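Adenine phosphoribosyltransferase (Leishmania donovani, PDB 1QB7) probably catalyses the reversible transfer of a phosphoribosyl group from 5-phospho-alpha-D-ribose 1-diphosphate to adenine, giving AMP and diphosphate in purine salvage. Local coordinates at residues M171-S176 and F199-S204; P96-R101 and M128-G133. All coordinates share one frame; numbering follows the deposited sequence.

Overall arrangement
Both contacts belong to the phosphoribosyltransferase fold and reach the same mixed sheet. Their centres lie about 21 Å apart, and they do not touch. Contact 1 is central, about 7 Å from the centre of the chain. It pairs neighbouring parallel strands and follows them round a corner into a small second sheet. Regular backbone bonds and aliphatic packing dominate it, with paired serines before and after the corner. Contact 2 lies about 15 Å from the chain centre, at strand 97-100, the outermost strand of the sheet within this chain. Its touching residues are also buried, but one antiparallel bridge, two methionines and a threonine hydroxyl do the work. Arg131, Tyr132 and Phe97 beside it reach the second subunit.

Contact 1 (M171-S176 and F199-S204); sequences MVSILS and FISLLS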
loop_
_atom_site.group_PDB
_atom_site.type_symbol
_atom_site.label_atom_id
_atom_site.label_comp_id
_atom_site.label_asym_id
_atom_site.label_seq_id
_atom_site.Cartn_x
_atom_site.Cartn_y
_atom_site.Cartn_z
ATOM N N MET A 171 -17.289 4.793 4.238
ATOM C CA MET A 171 -16.371 3.670 4.154
ATOM C C MET A 171 -16.503 3.198 2.713
ATOM O O MET A 171 -17.588 2.794 2.294
ATOM C CB MET A 171 -16.804 2.560 5.108
ATOM C CG MET A 171 -16.051 1.234 4.950
ATOM S SD MET A 171 -14.285 1.290 5.331
ATOM C CE MET A 171 -13.641 0.111 4.138
ATOM N N VAL A 172 -15.428 3.313 1.939
ATOM C CA VAL A 172 -15.457 2.884 0.543
ATOM C C VAL A 172 -14.609 1.647 0.287
ATOM O O VAL A 172 -13.522 1.496 0.842
ATOM C CB VAL A 172 -15.045 4.036 -0.436
ATOM C CG1 VAL A 172 -13.709 4.615 -0.052
ATOM C CG2 VAL A 172 -14.997 3.533 -1.885
ATOM N N SER A 173 -15.149 0.739 -0.518
ATOM C CA SER A 173 -14.452 -0.484 -0.886
ATOM C C SER A 173 -14.667 -0.753 -2.374
ATOM O O SER A 173 -15.671 -0.332 -2.947
ATOM C CB SER A 173 -14.937 -1.672 -0.040
ATOM O OG SER A 173 -16.319 -1.923 -0.203
ATOM N N ILE A 174 -13.694 -1.397 -3.007
ATOM C CA ILE A 174 -13.797 -1.728 -4.425
ATOM C C ILE A 174 -14.845 -2.840 -4.558
ATOM O O ILE A 174 -15.737 -2.785 -5.406
ATOM C CB ILE A 174 -12.441 -2.261 -4.988
ATOM C CG1 ILE A 174 -11.305 -1.258 -4.738
ATOM C CG2 ILE A 174 -12.576 -2.590 -6.466
ATOM C CD1 ILE A 174 -11.535 0.127 -5.318
ATOM N N LEU A 175 -14.736 -3.827 -3.674
ATOM C CA LEU A 175 -15.621 -4.971 -3.672
ATOM C C LEU A 175 -16.244 -5.223 -2.307
ATOM O O LEU A 175 -15.585 -5.094 -1.278
ATOM C CB LEU A 175 -14.828 -6.209 -4.069
ATOM C CG LEU A 175 -15.644 -7.486 -4.251
ATOM C CD1 LEU A 175 -16.376 -7.436 -5.587
ATOM C CD2 LEU A 175 -14.715 -8.675 -4.196
ATOM N N SER A 176 -17.518 -5.603 -2.311
ATOM C CA SER A 176 -18.227 -5.926 -1.077
ATOM C C SER A 176 -18.700 -7.373 -1.142
ATOM O O SER A 176 -18.918 -7.919 -2.231
ATOM C CB SER A 176 -19.427 -5.009 -0.878
ATOM O OG SER A 176 -20.300 -5.071 -1.990
ATOM N N PHE A 199 -21.758 3.363 3.756
ATOM C CA PHE A 199 -20.882 2.379 3.139
ATOM C C PHE A 199 -21.135 2.400 1.638
ATOM O O PHE A 199 -22.286 2.375 1.210
ATOM C CB PHE A 199 -21.196 0.967 3.649
ATOM C CG PHE A 199 -20.731 0.703 5.049
ATOM C CD1 PHE A 199 -21.549 0.996 6.134
ATOM C CD2 PHE A 199 -19.468 0.169 5.284
ATOM C CE1 PHE A 199 -21.117 0.760 7.435
ATOM C CE2 PHE A 199 -19.020 -0.072 6.583
ATOM C CZ PHE A 199 -19.846 0.227 7.660
ATOM N N ILE A 200 -20.078 2.505 0.841
ATOM C CA ILE A 200 -20.228 2.467 -0.610
ATOM C C ILE A 200 -19.251 1.449 -1.195
ATOM O O ILE A 200 -18.123 1.296 -0.713
ATOM C CB ILE A 200 -20.025 3.848 -1.308
ATOM C CG1 ILE A 200 -18.584 4.327 -1.164
ATOM C CG2 ILE A 200 -21.011 4.877 -0.768
ATOM C CD1 ILE A 200 -18.187 5.353 -2.200
ATOM N N SER A 201 -19.722 0.701 -2.188
ATOM C CA SER A 201 -18.915 -0.307 -2.869
ATOM C C SER A 201 -19.094 -0.132 -4.370
ATOM O O SER A 201 -20.159 0.292 -4.825
ATOM C CB SER A 201 -19.348 -1.713 -2.454
ATOM O OG SER A 201 -18.486 -2.694 -2.993
ATOM N N LEU A 202 -18.053 -0.457 -5.133
ATOM C CA LEU A 202 -18.097 -0.329 -6.583
ATOM C C LEU A 202 -18.595 -1.607 -7.267
ATOM O O LEU A 202 -19.117 -1.557 -8.383
ATOM C CB LEU A 202 -16.719 0.059 -7.119
ATOM C CG LEU A 202 -16.085 1.294 -6.468
ATOM C CD1 LEU A 202 -14.676 1.488 -6.995
ATOM C CD2 LEU A 202 -16.943 2.530 -6.718
ATOM N N LEU A 203 -18.449 -2.741 -6.587
ATOM C CA LEU A 203 -18.881 -4.022 -7.128
ATOM C C LEU A 203 -19.203 -5.004 -6.008
ATOM O O LEU A 203 -18.553 -5.003 -4.966
ATOM C CB LEU A 203 -17.790 -4.625 -8.019
ATOM C CG LEU A 203 -18.197 -5.860 -8.834
ATOM C CD1 LEU A 203 -19.037 -5.424 -10.027
ATOM C CD2 LEU A 203 -16.976 -6.629 -9.315
ATOM N N SER A 204 -20.231 -5.820 -6.221
ATOM C CA SER A 204 -20.625 -6.845 -5.261
ATOM C C SER A 204 -20.004 -8.154 -5.739
ATOM O O SER A 204 -19.969 -8.414 -6.939
ATOM C CB SER A 204 -22.146 -7.001 -5.232
ATOM O OG SER A 204 -22.508 -8.204 -4.575
HETATM O O HOH W 1 -17.730 -0.515 1.663
#
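With chi1 at 171°, Met171 points CG away from its own N and lays CB and CG along CD2 and CE2 of the Phe199 ring. Met171 CB comes within 3.6 Å of Phe199 CD2. On the other face of the sheet, Val172 and Ile200 meet. The chi1 of Ile200 (66°) sets CG1 between its backbone N and carbonyl carbon, and this CG1 lies 3.6 Å from Val172 CB.

The two strands run parallel and in register. Ile200 N donates to Met171 O at 2.9 Å, nearly straight. Ser173 N returns the bond to Ile200 O. Water 1 also donates to Ile200 O and is hydrogen-bonded to Ser173 OG, so it ties that side chain to the partner strand. Both segments turn a corner, at Ile174 and Leu202. Here Leu202 N bonds to Ser173 O at 3.2 Å, while the bonds from Leu202 N and Leu203 N to Ile174 O are weak. CD1 of Ile174 meets CD1 of Leu202 at 3.8 Å.

Past the corner, Ser176 N donates to Leu203 O at 2.9 Å, close to the carbonyl axis. In one of its two conformers, Ser201 OG also reaches Leu203 O at 3.0 Å, from well above the carbonyl plane. CD1 of Leu175 also packs on Leu203 O at 3.3 Å.

The strand pair is part of the Rossmann-like core of a type I phosphoribosyltransferase. Leu175 lies beside Ala42 of the adenine pocket, and Met171 lies beside Asp145 of the magnesium site. Strand 140-145 flanks 171-173 on the side away from 199-201. Helix 51-67 covers Val172, Ile174, Ile200 and Leu202, and helix 17-25 packs on Ile174, Leu202 and Leu203.

Contact 2 (P96-R101 and M128-G133); sequences PFVLMR and MTIRYG
Met100 and Met128 meet where strand 97-100 of the phosphoribosyltransferase core sheet touches the small two-stranded antiparallel sheet of 110-112 and 129-131. The Met100 side chain crosses Met128 at about a right angle. Its CB lies 3.9 Å from Thr129 O. Its CG, set anti to the backbone N (chi1 -176°), lies 3.5 Å from Thr129 O and 3.7 Å from Met128 CB. SD stays near that same CB. CE, turned by the bend at chi3, ends 4.0 Å from both CG and CE of Met128. Helix 152-163 backs this cluster, and Met100 touches Thr153 of the magnesium site there.

Bent at chi2 and chi3, Met128 brings CE over the backbone of the other segment, 3.4 Å from Met100 O and near Arg101 CA. Farther along, CG2 of Ile130 rests near Leu99 O. Water 2 donates to Leu99 O and accepts from Arg131 N, spanning the strands where they diverge.

Arg101 and Thr129 form a single antiparallel hydrogen-bonded pair. Arg101 N donates to Thr129 O at 3.1 Å. The guanidinium of Arg101 turns elsewhere, to a salt bridge with Asp79. Arg101 O is held from opposite faces of its carbonyl plane, by Thr129 N at 2.7 Å and Thr129 OG1 at 2.8 Å.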
loop_
_atom_site.group_PDB
_atom_site.type_symbol
_atom_site.label_atom_id
_atom_site.label_comp_id
_atom_site.label_asym_id
_atom_site.label_seq_id
_atom_site.Cartn_x
_atom_site.Cartn_y
_atom_site.Cartn_z
ATOM N N PRO A 96 -4.343 15.017 2.653
ATOM C CA PRO A 96 -3.488 13.996 3.271
ATOM C C PRO A 96 -3.990 12.557 3.147
ATOM O O PRO A 96 -5.200 12.310 3.098
ATOM C CB PRO A 96 -3.490 14.403 4.753
ATOM C CG PRO A 96 -3.750 15.858 4.720
ATOM C CD PRO A 96 -4.813 15.974 3.667
ATOM N N PHE A 97 -3.053 11.617 3.041
ATOM C CA PHE A 97 -3.409 10.209 3.031
ATOM C C PHE A 97 -2.824 9.670 4.329
ATOM O O PHE A 97 -1.609 9.723 4.538
ATOM C CB PHE A 97 -2.836 9.424 1.844
ATOM C CG PHE A 97 -3.109 7.938 1.933
ATOM C CD1 PHE A 97 -4.378 7.433 1.664
ATOM C CD2 PHE A 97 -2.123 7.057 2.372
ATOM C CE1 PHE A 97 -4.662 6.079 1.834
ATOM C CE2 PHE A 97 -2.396 5.704 2.544
ATOM C CZ PHE A 97 -3.670 5.216 2.276
ATOM N N VAL A 98 -3.705 9.215 5.213
ATOM C CA VAL A 98 -3.311 8.665 6.506
ATOM C C VAL A 98 -3.338 7.128 6.454
ATOM O O VAL A 98 -4.178 6.531 5.775
ATOM C CB VAL A 98 -4.228 9.206 7.639
ATOM C CG1 VAL A 98 -3.755 8.707 9.000
ATOM C CG2 VAL A 98 -4.248 10.736 7.614
ATOM N N LEU A 99 -2.407 6.499 7.167
ATOM C CA LEU A 99 -2.288 5.045 7.184
ATOM C C LEU A 99 -2.804 4.383 8.455
ATOM O O LEU A 99 -2.428 4.771 9.560
ATOM C CB LEU A 99 -0.815 4.639 7.033
ATOM C CG LEU A 99 -0.005 4.895 5.765
ATOM C CD1 LEU A 99 0.128 6.373 5.460
ATOM C CD2 LEU A 99 1.366 4.286 5.963
ATOM N N MET A 100 -3.674 3.392 8.302
ATOM C CA MET A 100 -4.141 2.651 9.465
ATOM C C MET A 100 -3.366 1.334 9.433
ATOM O O MET A 100 -3.501 0.543 8.498
ATOM C CB MET A 100 -5.647 2.392 9.433
ATOM C CG MET A 100 -6.138 1.709 10.701
ATOM S SD MET A 100 -7.914 1.471 10.780
ATOM C CE MET A 100 -8.091 -0.039 9.849
ATOM N N ARG A 101 -2.512 1.136 10.429
ATOM C CA ARG A 101 -1.690 -0.066 10.498
ATOM C C ARG A 101 -1.622 -0.605 11.920
ATOM O O ARG A 101 -2.053 0.057 12.863
ATOM C CB ARG A 101 -0.259 0.248 10.046
ATOM C CG ARG A 101 -0.126 1.219 8.872
ATOM C CD ARG A 101 1.306 1.255 8.360
ATOM N NE ARG A 101 1.673 -0.045 7.816
ATOM C CZ ARG A 101 2.842 -0.340 7.258
ATOM N NH1 ARG A 101 3.799 0.572 7.171
ATOM N NH2 ARG A 101 3.053 -1.563 6.798
ATOM N N MET A 128 -5.879 -2.040 15.438
ATOM C CA MET A 128 -5.267 -1.163 14.443
ATOM C C MET A 128 -5.007 0.223 15.021
ATOM O O MET A 128 -5.620 0.613 16.014
ATOM C CB MET A 128 -6.155 -1.085 13.202
ATOM C CG MET A 128 -6.352 -2.430 12.499
ATOM S SD MET A 128 -4.831 -3.092 11.782
ATOM C CE MET A 128 -4.724 -2.114 10.303
ATOM N N THR A 129 -4.091 0.966 14.399
ATOM C CA THR A 129 -3.727 2.298 14.880
ATOM C C THR A 129 -3.538 3.353 13.791
ATOM O O THR A 129 -3.489 3.056 12.598
ATOM C CB THR A 129 -2.371 2.271 15.653
ATOM O OG1 THR A 129 -1.295 2.053 14.728
ATOM C CG2 THR A 129 -2.347 1.174 16.705
ATOM N N ILE A 130 -3.446 4.595 14.250
ATOM C CA ILE A 130 -3.157 5.759 13.418
ATOM C C ILE A 130 -2.324 6.623 14.361
ATOM O O ILE A 130 -2.430 6.491 15.585
ATOM C CB ILE A 130 -4.410 6.589 12.967
ATOM C CG1 ILE A 130 -5.181 7.122 14.175
ATOM C CG2 ILE A 130 -5.279 5.794 11.994
ATOM C CD1 ILE A 130 -6.253 8.114 13.806
ATOM N N ARG A 131 -1.462 7.465 13.806
ATOM C CA ARG A 131 -0.647 8.328 14.639
ATOM C C ARG A 131 -1.547 9.389 15.265
ATOM O O ARG A 131 -2.432 9.938 14.610
ATOM C CB ARG A 131 0.460 8.997 13.818
ATOM C CG ARG A 131 1.511 9.716 14.669
ATOM C CD ARG A 131 2.460 10.572 13.836
ATOM N NE ARG A 131 1.771 11.707 13.227
ATOM C CZ ARG A 131 1.296 11.731 11.984
ATOM N NH1 ARG A 131 1.447 10.683 11.177
ATOM N NH2 ARG A 131 0.673 12.814 11.539
ATOM N N TYR A 132 -1.351 9.625 16.552
ATOM C CA TYR A 132 -2.116 10.616 17.291
ATOM C C TYR A 132 -1.940 11.974 16.616
ATOM O O TYR A 132 -0.818 12.427 16.426
ATOM C CB TYR A 132 -1.583 10.682 18.725
ATOM C CG TYR A 132 -2.318 11.634 19.631
ATOM C CD1 TYR A 132 -1.947 12.975 19.713
ATOM C CD2 TYR A 132 -3.371 11.189 20.426
ATOM C CE1 TYR A 132 -2.609 13.850 20.568
ATOM C CE2 TYR A 132 -4.038 12.052 21.284
ATOM C CZ TYR A 132 -3.654 13.380 21.354
ATOM O OH TYR A 132 -4.301 14.232 22.225
ATOM N N GLY A 133 -3.045 12.595 16.221
ATOM C CA GLY A 133 -2.967 13.903 15.591
ATOM C C GLY A 133 -2.909 13.906 14.076
ATOM O O GLY A 133 -2.840 14.973 13.472
HETATM O O HOH W 2 -1.267 6.870 10.995
#